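Local atomic coordinates of inositol-1,4,5-trisphosphate 5-phosphatase 1 (Schizosaccharomyces pombe, PDB entry 1I9Z), a protein that removes the 5-phosphate from soluble inositol phosphates and from phosphatidylinositol 4,5-bisphosphate, here as its magnesium-dependent catalytic domain, and so shapes membrane trafficking and signalling. Residues Val103-Gly108 against Leu115-Lys120; Val25-Ala30 against Ala55-Val60. All coordinates share one frame; numbering follows the deposited sequence.

Contact 1: residues Val103-Gly108 against Leu115-Lys120; sequences VQLRSG and LMIFCK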
ATOM      1  N   VAL A 103      18.245   2.588  -2.172  1.00 23.91           N
ATOM      2  CA  VAL A 103      18.188   3.170  -3.478  1.00 23.21           C
ATOM      3  C   VAL A 103      16.699   3.316  -3.834  1.00 21.15           C
ATOM      4  O   VAL A 103      15.851   2.546  -3.337  1.00 20.77           O
ATOM      5  CB  VAL A 103      18.828   2.278  -4.549  1.00 25.81           C
ATOM      6  CG1 VAL A 103      20.353   2.177  -4.301  1.00 27.88           C
ATOM      7  CG2 VAL A 103      18.179   0.928  -4.553  1.00 24.64           C
ATOM      8  N   GLN A 104      16.408   4.296  -4.695  1.00 18.99           N
ATOM      9  CA  GLN A 104      15.021   4.468  -5.166  1.00 18.54           C
ATOM     10  C   GLN A 104      14.866   3.544  -6.359  1.00 19.14           C
ATOM     11  O   GLN A 104      15.574   3.641  -7.386  1.00 18.65           O
ATOM     12  CB  GLN A 104      14.766   5.920  -5.580  1.00 18.61           C
ATOM     13  CG  GLN A 104      13.444   6.142  -6.375  1.00 21.32           C
ATOM     14  CD  GLN A 104      13.274   7.602  -6.677  1.00 22.73           C
ATOM     15  OE1 GLN A 104      13.552   8.439  -5.810  1.00 23.10           O
ATOM     16  NE2 GLN A 104      12.849   7.936  -7.915  1.00 21.66           N
ATOM     17  N   LEU A 105      13.936   2.635  -6.237  1.00 17.90           N
ATOM     18  CA  LEU A 105      13.658   1.707  -7.303  1.00 18.35           C
ATOM     19  C   LEU A 105      12.947   2.449  -8.426  1.00 17.95           C
ATOM     20  O   LEU A 105      13.309   2.356  -9.643  1.00 16.03           O
ATOM     21  CB  LEU A 105      12.756   0.595  -6.758  1.00 19.18           C
ATOM     22  CG  LEU A 105      12.468  -0.612  -7.600  1.00 18.69           C
ATOM     23  CD1 LEU A 105      13.800  -1.404  -7.767  1.00 19.75           C
ATOM     24  CD2 LEU A 105      11.371  -1.495  -6.897  1.00 19.67           C
ATOM     25  N   ARG A 106      11.887   3.161  -8.056  1.00 16.46           N
ATOM     26  CA  ARG A 106      11.075   3.864  -9.050  1.00 17.38           C
ATOM     27  C   ARG A 106      10.077   4.805  -8.364  1.00 17.96           C
ATOM     28  O   ARG A 106       9.758   4.592  -7.181  1.00 18.04           O
ATOM     29  CB  ARG A 106      10.227   2.862  -9.891  1.00 17.03           C
ATOM     30  CG  ARG A 106       9.678   3.674 -11.140  1.00 19.43           C
ATOM     31  CD  ARG A 106       8.347   3.488 -11.995  1.00 29.15           C
ATOM     32  NE  ARG A 106       8.547   2.402 -12.875  1.00 22.14           N
ATOM     33  CZ  ARG A 106       8.048   2.019 -14.060  1.00 19.25           C
ATOM     34  NH1 ARG A 106       7.133   2.572 -14.914  1.00 16.87           N
ATOM     35  NH2 ARG A 106       8.591   0.866 -14.396  1.00 16.18           N
ATOM     36  N   SER A 107       9.609   5.815  -9.089  1.00 16.41           N
ATOM     37  CA  SER A 107       8.589   6.721  -8.595  1.00 17.27           C
ATOM     38  C   SER A 107       7.649   6.999  -9.749  1.00 16.77           C
ATOM     39  O   SER A 107       7.985   6.850 -10.934  1.00 17.34           O
ATOM     40  CB  SER A 107       9.111   8.060  -8.010  1.00 17.48           C
ATOM     41  OG  SER A 107       9.539   8.916  -9.053  1.00 20.00           O
ATOM     42  N   GLY A 108       6.458   7.434  -9.398  1.00 16.35           N
ATOM     43  CA  GLY A 108       5.439   7.742 -10.389  1.00 16.80           C
ATOM     44  C   GLY A 108       4.657   8.945  -9.865  1.00 16.28           C
ATOM     45  O   GLY A 108       4.652   9.200  -8.629  1.00 14.54           O
ATOM     46  N   LEU A 115       4.041   8.262  -5.854  1.00 15.32           N
ATOM     47  CA  LEU A 115       4.406   7.017  -5.175  1.00 14.63           C
ATOM     48  C   LEU A 115       5.892   6.803  -5.436  1.00 15.10           C
ATOM     49  O   LEU A 115       6.363   6.931  -6.572  1.00 15.66           O
ATOM     50  CB  LEU A 115       3.612   5.800  -5.780  1.00 14.85           C
ATOM     51  CG  LEU A 115       3.866   4.466  -5.066  1.00 16.01           C
ATOM     52  CD1 LEU A 115       3.285   4.546  -3.574  1.00 15.63           C
ATOM     53  CD2 LEU A 115       3.184   3.300  -5.906  1.00 15.45           C
ATOM     54  N   MET A 116       6.651   6.535  -4.388  1.00 14.79           N
ATOM     55  CA  MET A 116       8.057   6.278  -4.608  1.00 14.85           C
ATOM     56  C   MET A 116       8.432   5.098  -3.738  1.00 14.89           C
ATOM     57  O   MET A 116       7.982   4.988  -2.554  1.00 16.33           O
ATOM     58  CB  MET A 116       8.897   7.530  -4.261  1.00 16.81           C
ATOM     59  CG  MET A 116       8.636   8.033  -2.873  1.00 17.86           C
ATOM     60  SD  MET A 116       9.431   9.730  -2.593  1.00 18.40           S
ATOM     61  CE  MET A 116       8.496  10.762  -3.502  1.00 16.49           C
ATOM     62  N   ILE A 117       9.256   4.206  -4.297  1.00 13.64           N
ATOM     63  CA  ILE A 117       9.618   2.993  -3.574  1.00 14.14           C
ATOM     64  C   ILE A 117      11.153   2.884  -3.453  1.00 17.04           C
ATOM     65  O   ILE A 117      11.878   3.057  -4.457  1.00 15.84           O
ATOM     66  CB  ILE A 117       9.023   1.758  -4.322  1.00 14.25           C
ATOM     67  CG1 ILE A 117       7.469   1.813  -4.279  1.00 13.10           C
ATOM     68  CG2 ILE A 117       9.540   0.430  -3.596  1.00 15.37           C
ATOM     69  CD1 ILE A 117       6.797   0.541  -4.859  1.00 16.38           C
ATOM     70  N   PHE A 118      11.621   2.708  -2.206  1.00 16.75           N
ATOM     71  CA  PHE A 118      13.043   2.543  -1.917  1.00 19.39           C
ATOM     72  C   PHE A 118      13.309   1.156  -1.336  1.00 19.97           C
ATOM     73  O   PHE A 118      12.455   0.604  -0.630  1.00 22.15           O
ATOM     74  CB  PHE A 118      13.499   3.572  -0.901  1.00 22.00           C
ATOM     75  CG  PHE A 118      13.326   4.982  -1.350  1.00 25.45           C
ATOM     76  CD1 PHE A 118      12.110   5.649  -1.165  1.00 26.70           C
ATOM     77  CD2 PHE A 118      14.395   5.663  -1.934  1.00 27.96           C
ATOM     78  CE1 PHE A 118      11.982   6.978  -1.565  1.00 27.36           C
ATOM     79  CE2 PHE A 118      14.250   6.998  -2.328  1.00 29.21           C
ATOM     80  CZ  PHE A 118      13.052   7.627  -2.140  1.00 26.46           C
ATOM     81  N   CYS A 119      14.455   0.554  -1.612  1.00 19.78           N
ATOM     82  CA  CYS A 119      14.751  -0.745  -0.974  1.00 19.84           C
ATOM     83  C   CYS A 119      16.220  -0.744  -0.604  1.00 21.87           C
ATOM     84  O   CYS A 119      17.009   0.117  -1.087  1.00 19.11           O
ATOM     85  CB  CYS A 119      14.462  -1.921  -1.915  1.00 20.54           C
ATOM     86  SG  CYS A 119      15.330  -1.846  -3.505  1.00 21.04           S
ATOM     87  N   LYS A 120      16.585  -1.683   0.265  1.00 22.44           N
ATOM     88  CA  LYS A 120      17.990  -1.816   0.627  1.00 23.74           C
ATOM     89  C   LYS A 120      18.722  -2.223  -0.665  1.00 23.86           C
ATOM     90  O   LYS A 120      18.166  -2.959  -1.490  1.00 22.01           O
ATOM     91  CB  LYS A 120      18.144  -2.920   1.646  1.00 25.03           C
ATOM     92  CG  LYS A 120      17.655  -2.566   3.019  1.00 22.62           C
ATOM     93  CD  LYS A 120      17.631  -3.866   3.882  1.00 22.83           C
ATOM     94  CE  LYS A 120      17.387  -3.595   5.376  1.00 25.00           C
ATOM     95  NZ  LYS A 120      17.320  -4.964   6.083  1.00 27.23           N
TER
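Q104 lies against the ring of F118 at a non-hydrogen-bonded pair of this antiparallel hairpin. Q104 CB approaches F118 CE2 at 3.5 Å. With CG swung anti to the backbone N (chi1 167°), the extended chain crosses the ring obliquely, bringing Q104 OE1 to 3.8 Å from F118 CZ, the amide plane standing at 90° to the ring. Glutamine suits this partly exposed strand: its methylenes cover carbons of the ring while its amide makes weak hydrogen bonds to K89 and E85.

Farther along the same face S107 CB meets M116 CB at 3.8 Å, and the serine hydroxyl hydrogen-bonds to E85.

Between Q104 and R106 the register slips by one residue in a beta bulge. L105, with helix-like phi and psi, is the extra residue; its N still reaches I117 O at 2.8 Å, in the carbonyl plane, while I117 N bonds to R106 O at 3.0 Å. The bulge turns the leucine toward the partner strand, bringing L105 CD2 within 4.2 Å of I117 CG2. On that face V103 CG2 also touches C119 SG at 4.1 Å, a small thiol matching a short branched chain.

Strand 102-110 is an edge strand of its sheet, and 113-120 passes on to strand 57-63. M116, F118 and S107 pack under helix 78-94, the phenylalanine reaching V88 and L92. On the opposite face L105, L115 and I117 meet F153, V149 and I151 of strand 147-155, the second sheet of this DNase I-like sandwich.

Contact 2: residues Val25-Ala30 against Ala55-Val60; sequences VKIFVA and ADIYVV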
ATOM      1  N   VAL A  25      10.220 -10.542   4.204  1.00 28.46           N
ATOM      2  CA  VAL A  25      10.742  -9.220   3.868  1.00 27.40           C
ATOM      3  C   VAL A  25       9.894  -8.211   4.674  1.00 26.08           C
ATOM      4  O   VAL A  25       8.673  -8.340   4.681  1.00 26.85           O
ATOM      5  CB  VAL A  25      10.571  -8.963   2.345  1.00 27.81           C
ATOM      6  CG1 VAL A  25      10.884  -7.484   2.003  1.00 28.62           C
ATOM      7  CG2 VAL A  25      11.539  -9.925   1.554  1.00 28.98           C
ATOM      8  N   LYS A  26      10.533  -7.243   5.339  1.00 24.93           N
ATOM      9  CA  LYS A  26       9.824  -6.210   6.127  1.00 24.92           C
ATOM     10  C   LYS A  26       9.497  -5.013   5.219  1.00 23.35           C
ATOM     11  O   LYS A  26      10.384  -4.489   4.539  1.00 21.57           O
ATOM     12  CB  LYS A  26      10.709  -5.692   7.270  1.00 26.83           C
ATOM     13  CG  LYS A  26      11.046  -6.734   8.361  1.00 33.43           C
ATOM     14  CD  LYS A  26      12.208  -6.195   9.210  1.00 38.50           C
ATOM     15  CE  LYS A  26      12.392  -6.936  10.578  1.00 43.24           C
ATOM     16  NZ  LYS A  26      11.774  -6.159  11.758  1.00 45.25           N
ATOM     17  N   ILE A  27       8.241  -4.577   5.237  1.00 20.69           N
ATOM     18  CA  ILE A  27       7.803  -3.502   4.357  1.00 21.06           C
ATOM     19  C   ILE A  27       7.147  -2.388   5.153  1.00 18.43           C
ATOM     20  O   ILE A  27       6.280  -2.638   5.994  1.00 19.17           O
ATOM     21  CB  ILE A  27       6.797  -4.019   3.322  1.00 23.03           C
ATOM     22  CG1 ILE A  27       7.446  -5.121   2.472  1.00 23.32           C
ATOM     23  CG2 ILE A  27       6.326  -2.815   2.451  1.00 21.93           C
ATOM     24  CD1 ILE A  27       6.457  -5.848   1.490  1.00 26.80           C
ATOM     25  N   PHE A  28       7.573  -1.168   4.912  1.00 16.66           N
ATOM     26  CA  PHE A  28       7.076   0.013   5.649  1.00 16.81           C
ATOM     27  C   PHE A  28       6.304   0.847   4.650  1.00 16.09           C
ATOM     28  O   PHE A  28       6.870   1.247   3.610  1.00 14.82           O
ATOM     29  CB  PHE A  28       8.257   0.842   6.171  1.00 16.80           C
ATOM     30  CG  PHE A  28       7.855   1.948   7.134  1.00 18.39           C
ATOM     31  CD1 PHE A  28       7.949   1.740   8.536  1.00 18.61           C
ATOM     32  CD2 PHE A  28       7.412   3.212   6.671  1.00 17.64           C
ATOM     33  CE1 PHE A  28       7.614   2.744   9.452  1.00 18.01           C
ATOM     34  CE2 PHE A  28       7.060   4.247   7.580  1.00 17.52           C
ATOM     35  CZ  PHE A  28       7.161   3.996   9.008  1.00 18.06           C
ATOM     36  N   VAL A  29       5.029   1.090   4.916  1.00 14.11           N
ATOM     37  CA  VAL A  29       4.170   1.824   4.010  1.00 14.09           C
ATOM     38  C   VAL A  29       3.775   3.107   4.694  1.00 16.09           C
ATOM     39  O   VAL A  29       3.294   3.099   5.820  1.00 17.70           O
ATOM     40  CB  VAL A  29       2.893   1.017   3.615  1.00 16.14           C
ATOM     41  CG1 VAL A  29       1.934   1.890   2.699  1.00 16.84           C
ATOM     42  CG2 VAL A  29       3.274  -0.243   2.896  1.00 14.58           C
ATOM     43  N   ALA A  30       4.020   4.207   4.006  1.00 15.27           N
ATOM     44  CA  ALA A  30       3.806   5.531   4.537  1.00 15.10           C
ATOM     45  C   ALA A  30       2.999   6.406   3.590  1.00 13.71           C
ATOM     46  O   ALA A  30       3.281   6.457   2.402  1.00 14.26           O
ATOM     47  CB  ALA A  30       5.233   6.223   4.785  1.00 14.13           C
ATOM     48  N   ALA A  55      13.175  -1.125   7.635  1.00 21.55           N
ATOM     49  CA  ALA A  55      12.545  -2.084   6.743  1.00 20.74           C
ATOM     50  C   ALA A  55      13.415  -2.400   5.533  1.00 20.23           C
ATOM     51  O   ALA A  55      14.332  -1.646   5.216  1.00 20.70           O
ATOM     52  CB  ALA A  55      11.185  -1.520   6.236  1.00 18.96           C
ATOM     53  N   ASP A  56      13.061  -3.458   4.828  1.00 20.02           N
ATOM     54  CA  ASP A  56      13.762  -3.797   3.584  1.00 19.78           C
ATOM     55  C   ASP A  56      13.259  -2.905   2.444  1.00 20.23           C
ATOM     56  O   ASP A  56      14.014  -2.512   1.552  1.00 20.05           O
ATOM     57  CB  ASP A  56      13.494  -5.251   3.259  1.00 22.29           C
ATOM     58  CG  ASP A  56      14.104  -6.174   4.337  1.00 24.27           C
ATOM     59  OD1 ASP A  56      15.298  -5.980   4.609  1.00 25.59           O
ATOM     60  OD2 ASP A  56      13.418  -7.038   4.889  1.00 21.73           O
ATOM     61  N   ILE A  57      11.964  -2.586   2.496  1.00 19.43           N
ATOM     62  CA  ILE A  57      11.342  -1.808   1.434  1.00 19.45           C
ATOM     63  C   ILE A  57      10.506  -0.721   2.084  1.00 19.46           C
ATOM     64  O   ILE A  57       9.746  -1.029   2.994  1.00 18.00           O
ATOM     65  CB  ILE A  57      10.410  -2.720   0.578  1.00 17.66           C
ATOM     66  CG1 ILE A  57      11.229  -3.893   0.038  1.00 19.87           C
ATOM     67  CG2 ILE A  57       9.788  -1.938  -0.597  1.00 18.80           C
ATOM     68  CD1 ILE A  57      10.418  -4.914  -0.771  1.00 21.32           C
ATOM     69  N   TYR A  58      10.722   0.533   1.644  1.00 17.16           N
ATOM     70  CA  TYR A  58       9.900   1.652   2.061  1.00 16.88           C
ATOM     71  C   TYR A  58       9.019   2.087   0.876  1.00 17.40           C
ATOM     72  O   TYR A  58       9.538   2.404  -0.239  1.00 16.72           O
ATOM     73  CB  TYR A  58      10.724   2.858   2.503  1.00 18.14           C
ATOM     74  CG  TYR A  58      11.300   2.694   3.849  1.00 19.98           C
ATOM     75  CD1 TYR A  58      12.440   1.935   4.018  1.00 19.64           C
ATOM     76  CD2 TYR A  58      10.673   3.258   4.985  1.00 20.54           C
ATOM     77  CE1 TYR A  58      12.962   1.689   5.280  1.00 22.87           C
ATOM     78  CE2 TYR A  58      11.222   3.035   6.295  1.00 19.71           C
ATOM     79  CZ  TYR A  58      12.356   2.226   6.404  1.00 23.13           C
ATOM     80  OH  TYR A  58      12.886   1.867   7.618  1.00 23.95           O
ATOM     81  N   VAL A  59       7.693   2.120   1.104  1.00 15.11           N
ATOM     82  CA  VAL A  59       6.764   2.515   0.042  1.00 15.57           C
ATOM     83  C   VAL A  59       6.122   3.788   0.566  1.00 15.51           C
ATOM     84  O   VAL A  59       5.416   3.791   1.565  1.00 15.88           O
ATOM     85  CB  VAL A  59       5.687   1.365  -0.233  1.00 15.99           C
ATOM     86  CG1 VAL A  59       4.618   1.891  -1.278  1.00 14.59           C
ATOM     87  CG2 VAL A  59       6.418   0.085  -0.748  1.00 15.50           C
ATOM     88  N   VAL A  60       6.391   4.911  -0.104  1.00 14.35           N
ATOM     89  CA  VAL A  60       5.897   6.207   0.319  1.00 13.91           C
ATOM     90  C   VAL A  60       4.981   6.852  -0.713  1.00 14.05           C
ATOM     91  O   VAL A  60       5.367   7.036  -1.879  1.00 15.94           O
ATOM     92  CB  VAL A  60       7.097   7.174   0.571  1.00 13.47           C
ATOM     93  CG1 VAL A  60       6.607   8.504   1.210  1.00 14.48           C
ATOM     94  CG2 VAL A  60       8.180   6.465   1.475  1.00 15.20           C
TER
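D56 fastens the start of strand 57-63 to K26. Its CB rests 3.4 Å from K26 O and 3.7 Å from V25 CG1. From there CG, anti to the carbonyl carbon (chi1 -65°), places the carboxylate beside the K26 amide. At the tip OD2 accepts K26 N at 2.9 Å on its anti side, 19° out of the carboxylate plane, while OD1 forms a salt bridge with K120 NZ, which probably keeps the carboxylate charged. K26 O in turn accepts both D56 N and I57 N. Replacing the aspartate with an alanine would probably leave the K26 N-H without its acceptor and the ammonium of K120 without its carboxylate mate.

Beyond this the strands run parallel, joined by nearly straight bonds such as V59 N to F28 O at 2.8 Å. F28 and Y58 meet at a slant, ring planes 36° apart, with F28 CB 3.6 Å from Y58 CD2. The tyrosine hydroxyl takes the N-H of A55, whose methyl packs 3.8 Å from F28 CB. A polar-tipped aromatic thus both fills the core and holds the incoming loop.

The pair belongs to a beta-alpha-beta unit whose short helix 44-47 covers A30, V60 and F28. Strand 309-320 flanks 20-33, with the rings of Y310 and F28 meeting nearly parallel, and strand 113-120 flanks 57-63, where I117 touches I57 and V59.

How the contacts relate
Both contacts belong to one mixed sheet, in which strand 113-120 of contact 1 lies beside strand 57-63 of contact 2; the centres of the two contacts are about 10 Å apart. Contact 2 is the core pair, parallel and almost wholly buried, so aliphatic and aromatic side chains dominate. Contact 1 lies at one margin of the sheet: L115-C119 are buried, whereas V103-G108 are partly exposed and admit glutamine, arginine and serine. The shared border is polar at one end, where the salt bridge between K120 and D56 ties the two contacts together, and probably hydrogen-bonded farther in, from Y58 N to F118 O.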